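PDB 6R5T: periplasmic beta-glucosidase from Pseudomonas aeruginosa, which probably hydrolyses terminal, non-reducing beta-D-glucosyl residues of beta-glucosides, releasing beta-D-glucose. Local coordinates for residues 653-665 / 710-722. The protein carries 1 engineered substitution. Sequence-based numbering, arbitrary orientation. Where two conformers were deposited one is given.
Sequences TVVQLYLQDPVAS and EPGEFKVFVGLDS. With MG (magnesium ion), chain F.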
ATOM      1  N   THR A 653     -33.427  -1.007  -6.710  1.00 14.61           N
ATOM      2  CA  THR A 653     -32.263  -0.391  -6.049  1.00 15.24           C
ATOM      3  C   THR A 653     -31.925  -1.238  -4.832  1.00 15.02           C
ATOM      4  O   THR A 653     -32.561  -2.287  -4.577  1.00 15.73           O
ATOM      5  CB  THR A 653     -32.516   1.075  -5.701  1.00 15.88           C
ATOM      6  OG1 THR A 653     -31.283   1.640  -5.226  1.00 18.56           O
ATOM      7  CG2 THR A 653     -33.546   1.255  -4.617  1.00 16.29           C
ATOM      8  N   VAL A 654     -30.846  -0.867  -4.170  1.00 13.33           N
ATOM      9  CA  VAL A 654     -30.345  -1.654  -3.022  1.00 13.87           C
ATOM     10  C   VAL A 654     -30.286  -0.709  -1.823  1.00 14.23           C
ATOM     11  O   VAL A 654     -29.476   0.276  -1.849  1.00 13.02           O
ATOM     12  CB  VAL A 654     -28.971  -2.261  -3.292  1.00 14.46           C
ATOM     13  CG1 VAL A 654     -28.534  -3.114  -2.098  1.00 14.08           C
ATOM     14  CG2 VAL A 654     -28.967  -3.059  -4.609  1.00 15.11           C
ATOM     15  N   VAL A 655     -31.070  -0.998  -0.800  1.00 12.97           N
ATOM     16  CA  VAL A 655     -31.039  -0.243   0.466  1.00 14.14           C
ATOM     17  C   VAL A 655     -29.949  -0.838   1.334  1.00 14.34           C
ATOM     18  O   VAL A 655     -29.939  -2.079   1.540  1.00 13.50           O
ATOM     19  CB  VAL A 655     -32.387  -0.265   1.179  1.00 14.60           C
ATOM     20  CG1 VAL A 655     -32.319   0.574   2.438  1.00 14.67           C
ATOM     21  CG2 VAL A 655     -33.480   0.258   0.260  1.00 15.54           C
ATOM     22  N   GLN A 656     -29.008  -0.001   1.744  1.00 12.85           N
ATOM     23  CA  GLN A 656     -27.809  -0.467   2.466  1.00 13.00           C
ATOM     24  C   GLN A 656     -27.854   0.028   3.912  1.00 12.97           C
ATOM     25  O   GLN A 656     -28.193   1.188   4.120  1.00 12.95           O
ATOM     26  CB  GLN A 656     -26.559   0.069   1.761  1.00 13.12           C
ATOM     27  CG  GLN A 656     -26.509  -0.435   0.326  1.00 13.18           C
ATOM     28  CD  GLN A 656     -25.812   0.510  -0.624  1.00 13.44           C
ATOM     29  OE1 GLN A 656     -24.729   1.035  -0.308  1.00 12.48           O
ATOM     30  NE2 GLN A 656     -26.368   0.662  -1.828  1.00 13.82           N
ATOM     31  N   LEU A 657     -27.479  -0.839   4.837  1.00 12.46           N
ATOM     32  CA  LEU A 657     -27.385  -0.514   6.251  1.00 13.10           C
ATOM     33  C   LEU A 657     -25.930  -0.610   6.666  1.00 11.60           C
ATOM     34  O   LEU A 657     -25.315  -1.686   6.503  1.00 12.48           O
ATOM     35  CB  LEU A 657     -28.283  -1.425   7.083  1.00 14.93           C
ATOM     36  CG  LEU A 657     -28.331  -0.995   8.550  1.00 18.91           C
ATOM     37  CD1 LEU A 657     -29.681  -1.273   9.153  1.00 20.68           C
ATOM     38  CD2 LEU A 657     -27.234  -1.677   9.354  1.00 20.39           C
ATOM     39  N   TYR A 658     -25.444   0.444   7.301  1.00 11.50           N
ATOM     40  CA  TYR A 658     -24.066   0.498   7.816  1.00 11.65           C
ATOM     41  C   TYR A 658     -24.131   0.760   9.310  1.00 13.60           C
ATOM     42  O   TYR A 658     -25.041   1.454   9.789  1.00 13.82           O
ATOM     43  CB  TYR A 658     -23.234   1.585   7.121  1.00 11.19           C
ATOM     44  CG  TYR A 658     -23.169   1.405   5.627  1.00 11.03           C
ATOM     45  CD1 TYR A 658     -24.128   1.936   4.794  1.00 12.24           C
ATOM     46  CD2 TYR A 658     -22.117   0.714   5.043  1.00 11.28           C
ATOM     47  CE1 TYR A 658     -24.055   1.774   3.407  1.00 12.16           C
ATOM     48  CE2 TYR A 658     -22.039   0.539   3.675  1.00 11.61           C
ATOM     49  CZ  TYR A 658     -22.986   1.096   2.848  1.00 11.53           C
ATOM     50  OH  TYR A 658     -22.851   0.821   1.503  1.00 12.81           O
ATOM     51  N   LEU A 659     -23.125   0.263  10.014  1.00 14.38           N
ATOM     52  CA  LEU A 659     -22.967   0.566  11.454  0.50 14.08           C
ATOM     53  C   LEU A 659     -21.651   1.288  11.695  1.00 15.32           C
ATOM     54  O   LEU A 659     -20.640   0.925  11.074  1.00 15.18           O
ATOM     55  CB  LEU A 659     -22.956  -0.739  12.255  0.50 14.74           C
ATOM     56  CG  LEU A 659     -24.319  -1.369  12.493  0.50 16.29           C
ATOM     57  CD1 LEU A 659     -24.203  -2.559  13.414  0.50 17.64           C
ATOM     58  CD2 LEU A 659     -25.292  -0.374  13.082  0.50 16.54           C
ATOM     59  N   GLN A 660     -21.670   2.208  12.645  1.00 13.36           N
ATOM     60  CA  GLN A 660     -20.418   2.749  13.183  1.00 13.32           C
ATOM     61  C   GLN A 660     -20.427   2.533  14.700  1.00 14.69           C
ATOM     62  O   GLN A 660     -21.493   2.744  15.335  1.00 14.42           O
ATOM     63  CB  GLN A 660     -20.228   4.229  12.876  1.00 14.92           C
ATOM     64  CG  GLN A 660     -18.897   4.783  13.380  1.00 16.04           C
ATOM     65  CD  GLN A 660     -18.779   6.274  13.192  1.00 18.12           C
ATOM     66  OE1 GLN A 660     -19.755   6.942  12.868  1.00 21.91           O
ATOM     67  NE2 GLN A 660     -17.562   6.810  13.360  1.00 20.45           N
ATOM     68  N   ASP A 661     -19.269   2.192  15.236  1.00 13.51           N
ATOM     69  CA  ASP A 661     -19.047   2.113  16.696  1.00 13.97           C
ATOM     70  C   ASP A 661     -18.097   3.247  17.056  1.00 13.58           C
ATOM     71  O   ASP A 661     -16.888   3.090  16.907  1.00 14.79           O
ATOM     72  CB  ASP A 661     -18.444   0.755  17.020  1.00 14.67           C
ATOM     73  CG  ASP A 661     -18.184   0.509  18.495  1.00 13.89           C
ATOM     74  OD1 ASP A 661     -18.451   1.452  19.296  1.00 14.12           O
ATOM     75  OD2 ASP A 661     -17.663  -0.573  18.810  1.00 15.68           O
ATOM     76  N   PRO A 662     -18.623   4.450  17.364  1.00 14.11           N
ATOM     77  CA  PRO A 662     -17.768   5.630  17.412  1.00 15.20           C
ATOM     78  C   PRO A 662     -16.797   5.712  18.580  1.00 14.80           C
ATOM     79  O   PRO A 662     -15.927   6.597  18.535  1.00 14.53           O
ATOM     80  CB  PRO A 662     -18.779   6.774  17.443  1.00 16.83           C
ATOM     81  CG  PRO A 662     -19.984   6.152  18.135  1.00 17.02           C
ATOM     82  CD  PRO A 662     -20.050   4.770  17.528  1.00 14.20           C
ATOM     83  N   VAL A 663     -16.969   4.881  19.623  1.00 14.47           N
ATOM     84  CA  VAL A 663     -16.032   4.875  20.763  1.00 14.28           C
ATOM     85  C   VAL A 663     -15.725   3.416  21.052  1.00 15.14           C
ATOM     86  O   VAL A 663     -16.634   2.649  21.346  1.00 14.43           O
ATOM     87  CB  VAL A 663     -16.604   5.564  22.012  1.00 15.44           C
ATOM     88  CG1 VAL A 663     -15.597   5.424  23.159  1.00 16.81           C
ATOM     89  CG2 VAL A 663     -16.971   7.008  21.744  1.00 14.99           C
ATOM     90  N   ALA A 664     -14.487   3.023  20.938  1.00 14.34           N
ATOM     91  CA  ALA A 664     -14.119   1.612  21.101  1.00 14.84           C
ATOM     92  C   ALA A 664     -12.673   1.498  21.558  1.00 15.63           C
ATOM     93  O   ALA A 664     -11.936   2.483  21.485  1.00 18.10           O
ATOM     94  CB  ALA A 664     -14.365   0.828  19.834  1.00 14.59           C
ATOM     95  N   SER A 665     -12.293   0.312  21.979  1.00 16.64           N
ATOM     96  CA  SER A 665     -10.917   0.030  22.469  0.82 18.03           C
ATOM     97  C   SER A 665      -9.919  -0.063  21.308  1.00 19.25           C
ATOM     98  O   SER A 665      -8.713  -0.122  21.597  1.00 20.58           O
ATOM     99  CB  SER A 665     -10.881  -1.220  23.325  0.82 19.91           C
ATOM    100  OG  SER A 665     -11.305  -2.358  22.596  0.82 19.88           O
ATOM    101  N   GLU A 710     -18.690  -3.744  22.952  1.00 22.29           N
ATOM    102  CA  GLU A 710     -18.569  -2.890  24.140  1.00 22.37           C
ATOM    103  C   GLU A 710     -19.833  -2.060  24.305  1.00 22.16           C
ATOM    104  O   GLU A 710     -20.389  -1.526  23.336  1.00 19.25           O
ATOM    105  CB  GLU A 710     -17.336  -2.007  24.034  1.00 25.70           C
ATOM    106  CG  GLU A 710     -16.074  -2.829  23.879  1.00 26.73           C
ATOM    107  CD  GLU A 710     -14.838  -2.034  23.537  1.00 27.73           C
ATOM    108  OE1 GLU A 710     -14.958  -1.027  22.826  1.00 22.36           O
ATOM    109  OE2 GLU A 710     -13.764  -2.426  24.020  1.00 27.66           O
ATOM    110  N   PRO A 711     -20.323  -1.893  25.556  1.00 20.13           N
ATOM    111  CA  PRO A 711     -21.466  -1.026  25.763  1.00 20.57           C
ATOM    112  C   PRO A 711     -21.148   0.393  25.305  1.00 21.17           C
ATOM    113  O   PRO A 711     -19.983   0.825  25.332  1.00 23.43           O
ATOM    114  CB  PRO A 711     -21.706  -1.070  27.290  1.00 22.61           C
ATOM    115  CG  PRO A 711     -20.337  -1.489  27.874  1.00 26.71           C
ATOM    116  CD  PRO A 711     -19.675  -2.336  26.814  1.00 24.68           C
ATOM    117  N   GLY A 712     -22.177   1.115  24.902  1.00 17.82           N
ATOM    118  CA  GLY A 712     -22.055   2.470  24.368  1.00 17.10           C
ATOM    119  C   GLY A 712     -22.846   2.676  23.098  1.00 15.58           C
ATOM    120  O   GLY A 712     -23.680   1.834  22.701  1.00 15.99           O
ATOM    121  N   GLU A 713     -22.563   3.812  22.459  1.00 16.14           N
ATOM    122  CA  GLU A 713     -23.311   4.256  21.298  1.00 16.61           C
ATOM    123  C   GLU A 713     -22.967   3.392  20.081  1.00 14.99           C
ATOM    124  O   GLU A 713     -21.782   3.064  19.867  1.00 16.23           O
ATOM    125  CB  GLU A 713     -22.964   5.711  20.966  1.00 18.48           C
ATOM    126  CG  GLU A 713     -23.809   6.273  19.838  1.00 21.92           C
ATOM    127  CD  GLU A 713     -23.466   7.704  19.463  1.00 24.89           C
ATOM    128  OE1 GLU A 713     -22.449   8.215  20.004  1.00 24.26           O
ATOM    129  OE2 GLU A 713     -24.216   8.307  18.659  1.00 23.36           O
ATOM    130  N   PHE A 714     -23.966   3.105  19.272  1.00 14.05           N
ATOM    131  CA  PHE A 714     -23.782   2.664  17.869  1.00 14.98           C
ATOM    132  C   PHE A 714     -24.597   3.576  16.987  1.00 15.46           C
ATOM    133  O   PHE A 714     -25.719   3.955  17.355  1.00 15.61           O
ATOM    134  CB  PHE A 714     -24.205   1.216  17.695  1.00 15.83           C
ATOM    135  CG  PHE A 714     -23.279   0.269  18.377  1.00 15.37           C
ATOM    136  CD1 PHE A 714     -23.457  -0.045  19.712  1.00 15.27           C
ATOM    137  CD2 PHE A 714     -22.192  -0.276  17.720  1.00 16.02           C
ATOM    138  CE1 PHE A 714     -22.582  -0.893  20.349  1.00 17.24           C
ATOM    139  CE2 PHE A 714     -21.284  -1.095  18.382  1.00 15.33           C
ATOM    140  CZ  PHE A 714     -21.492  -1.419  19.696  1.00 15.62           C
ATOM    141  N   LYS A 715     -24.063   3.891  15.816  1.00 15.12           N
ATOM    142  CA  LYS A 715     -24.768   4.715  14.825  1.00 15.58           C
ATOM    143  C   LYS A 715     -25.163   3.780  13.700  1.00 13.46           C
ATOM    144  O   LYS A 715     -24.325   2.975  13.217  1.00 14.26           O
ATOM    145  CB  LYS A 715     -23.885   5.850  14.279  1.00 17.19           C
ATOM    146  CG  LYS A 715     -23.436   6.843  15.318  1.00 21.65           C
ATOM    147  CD  LYS A 715     -22.669   8.020  14.708  1.00 27.06           C
ATOM    148  CE  LYS A 715     -22.880   9.243  15.575  1.00 37.54           C
ATOM    149  NZ  LYS A 715     -22.095  10.403  15.101  1.00 40.66           N
ATOM    150  N   VAL A 716     -26.413   3.864  13.298  1.00 12.43           N
ATOM    151  CA  VAL A 716     -27.031   3.065  12.229  1.00 13.15           C
ATOM    152  C   VAL A 716     -27.260   4.003  11.064  1.00 15.23           C
ATOM    153  O   VAL A 716     -27.936   5.020  11.234  1.00 15.85           O
ATOM    154  CB  VAL A 716     -28.355   2.418  12.690  1.00 13.33           C
ATOM    155  CG1 VAL A 716     -28.935   1.615  11.553  1.00 15.19           C
ATOM    156  CG2 VAL A 716     -28.152   1.551  13.921  1.00 16.54           C
ATOM    157  N   PHE A 717     -26.668   3.704   9.909  1.00 14.19           N
ATOM    158  CA  PHE A 717     -26.792   4.528   8.685  1.00 15.45           C
ATOM    159  C   PHE A 717     -27.553   3.737   7.639  1.00 16.48           C
ATOM    160  O   PHE A 717     -27.318   2.524   7.493  1.00 16.36           O
ATOM    161  CB  PHE A 717     -25.459   4.860   8.043  1.00 17.73           C
ATOM    162  CG  PHE A 717     -24.490   5.567   8.920  1.00 16.94           C
ATOM    163  CD1 PHE A 717     -23.753   4.859   9.834  1.00 17.23           C
ATOM    164  CD2 PHE A 717     -24.284   6.928   8.768  1.00 18.28           C
ATOM    165  CE1 PHE A 717     -22.817   5.529  10.585  1.00 18.21           C
ATOM    166  CE2 PHE A 717     -23.368   7.596   9.559  1.00 20.67           C
ATOM    167  CZ  PHE A 717     -22.669   6.885  10.499  1.00 20.39           C
ATOM    168  N   VAL A 718     -28.519   4.375   6.997  1.00 14.17           N
ATOM    169  CA  VAL A 718     -29.204   3.767   5.843  1.00 14.86           C
ATOM    170  C   VAL A 718     -29.143   4.709   4.665  1.00 14.18           C
ATOM    171  O   VAL A 718     -29.208   5.934   4.855  1.00 14.95           O
ATOM    172  CB  VAL A 718     -30.648   3.354   6.215  1.00 20.28           C
ATOM    173  CG1 VAL A 718     -31.355   2.839   5.002  1.00 23.91           C
ATOM    174  CG2 VAL A 718     -30.609   2.280   7.301  1.00 23.33           C
ATOM    175  N   GLY A 719     -28.970   4.146   3.492  1.00 14.27           N
ATOM    176  CA  GLY A 719     -29.047   4.916   2.247  1.00 13.76           C
ATOM    177  C   GLY A 719     -28.869   4.011   1.043  1.00 12.67           C
ATOM    178  O   GLY A 719     -28.780   2.781   1.170  1.00 13.05           O
ATOM    179  N   LEU A 720     -28.889   4.640  -0.125  1.00 12.71           N
ATOM    180  CA  LEU A 720     -28.754   3.908  -1.414  1.00 12.57           C
ATOM    181  C   LEU A 720     -27.312   3.869  -1.931  1.00 13.78           C
ATOM    182  O   LEU A 720     -27.077   3.289  -3.000  1.00 14.05           O
ATOM    183  CB  LEU A 720     -29.699   4.568  -2.421  1.00 14.52           C
ATOM    184  CG  LEU A 720     -31.150   4.616  -1.989  1.00 15.40           C
ATOM    185  CD1 LEU A 720     -31.999   5.191  -3.108  1.00 19.65           C
ATOM    186  CD2 LEU A 720     -31.701   3.243  -1.596  1.00 16.71           C
ATOM    187  N   ASP A 721     -26.363   4.407  -1.165  1.00 12.89           N
ATOM    188  CA  ASP A 721     -24.928   4.121  -1.342  1.00 13.14           C
ATOM    189  C   ASP A 721     -24.232   4.493  -0.030  1.00 13.31           C
ATOM    190  O   ASP A 721     -24.837   5.073   0.862  1.00 15.50           O
ATOM    191  CB  ASP A 721     -24.335   4.756  -2.610  1.00 14.52           C
ATOM    192  CG  ASP A 721     -24.338   6.245  -2.661  1.00 17.07           C
ATOM    193  OD1 ASP A 721     -23.883   6.842  -1.692  1.00 19.48           O
ATOM    194  OD2 ASP A 721     -24.803   6.800  -3.666  1.00 25.07           O
ATOM    195  N   SER A 722     -22.954   4.208   0.078  1.00 12.15           N
ATOM    196  CA  SER A 722     -22.177   4.452   1.306  1.00 14.14           C
ATOM    197  C   SER A 722     -21.936   5.939   1.559  1.00 14.82           C
ATOM    198  O   SER A 722     -21.575   6.280   2.717  1.00 17.11           O
ATOM    199  CB  SER A 722     -20.913   3.663   1.286  1.00 12.91           C
ATOM    200  OG  SER A 722     -20.001   4.137   0.313  1.00 13.84           O
TER
HETATM  201 MG    MG F 803     -18.384   1.650  21.389  1.00 17.08          MG
HETATM  202  O   HOH W   1     -20.212   9.378  12.897  1.00 38.28           O
HETATM  203  O   HOH W   2     -17.281  -0.173  21.369  1.00 17.20           O
HETATM  204  O   HOH W   3     -18.594  -3.073  20.081  1.00 20.30           O
HETATM  205  O   HOH W   4     -19.424   3.447  21.062  1.00 15.16           O
HETATM  206  O   HOH W   5     -20.206   0.665  21.715  1.00 16.33           O
HETATM  207  O   HOH W   6     -18.288   1.916  23.505  1.00 17.36           O
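The edge of the Phe717 ring meets Gln660 CB at CE1 (3.7 Å) and, near the ring plane, the backbone oxygen of Tyr658; Lys671 adds a cation-pi contact to the same ring. The tyrosine ring has the Phe717 carbonyl at its edge and Ser722 CB obliquely by its hydroxyl, while Tyr578 packs against it with the planes steeply inclined. Tyr658 OH donates to Gln656 OE1 (2.6 Å) in the carbonyl plane, on a lone pair; Gln656 NE2 donates to Val654 O and Gly611 O, which helps fix the rotation of this buried amide. CE2 of Phe714 touches Asp661 CG obliquely at 3.5 Å, beside the metal site.

Beneath the Tyr658 and Phe717 side chains, strands 653-660 and 712-719 pair antiparallel, at 159°, in the middle of the sheet of the fibronectin type III-like domain. Three hydrogen-bonded pairs, Gln656-Gly719, Tyr658-Phe717 and Gln660-Lys715, each carry two backbone bonds. On the opposite face Leu657 CD1 rests on Val716 CG1 (3.8 Å).

Beyond the strands, Asp661 swings its carboxylate away from its own amide nitrogen (chi1 -179°), setting OD1 on magnesium (2.1 Å); Val663 O and four waters complete an octahedron. Glu710 OE1 takes Ser665 N on its syn lone pair; in the modelled conformer of Ser665, OG donates to OE2 (2.8 Å) from 32° out of the carboxylate plane. The cation, bound directly by 653-665 alone, reaches Glu710, Pro711 and Glu713 through its waters and, with Arg668 paired to Asp661 OD2, would probably offset the like charges of Asp661 and Glu710.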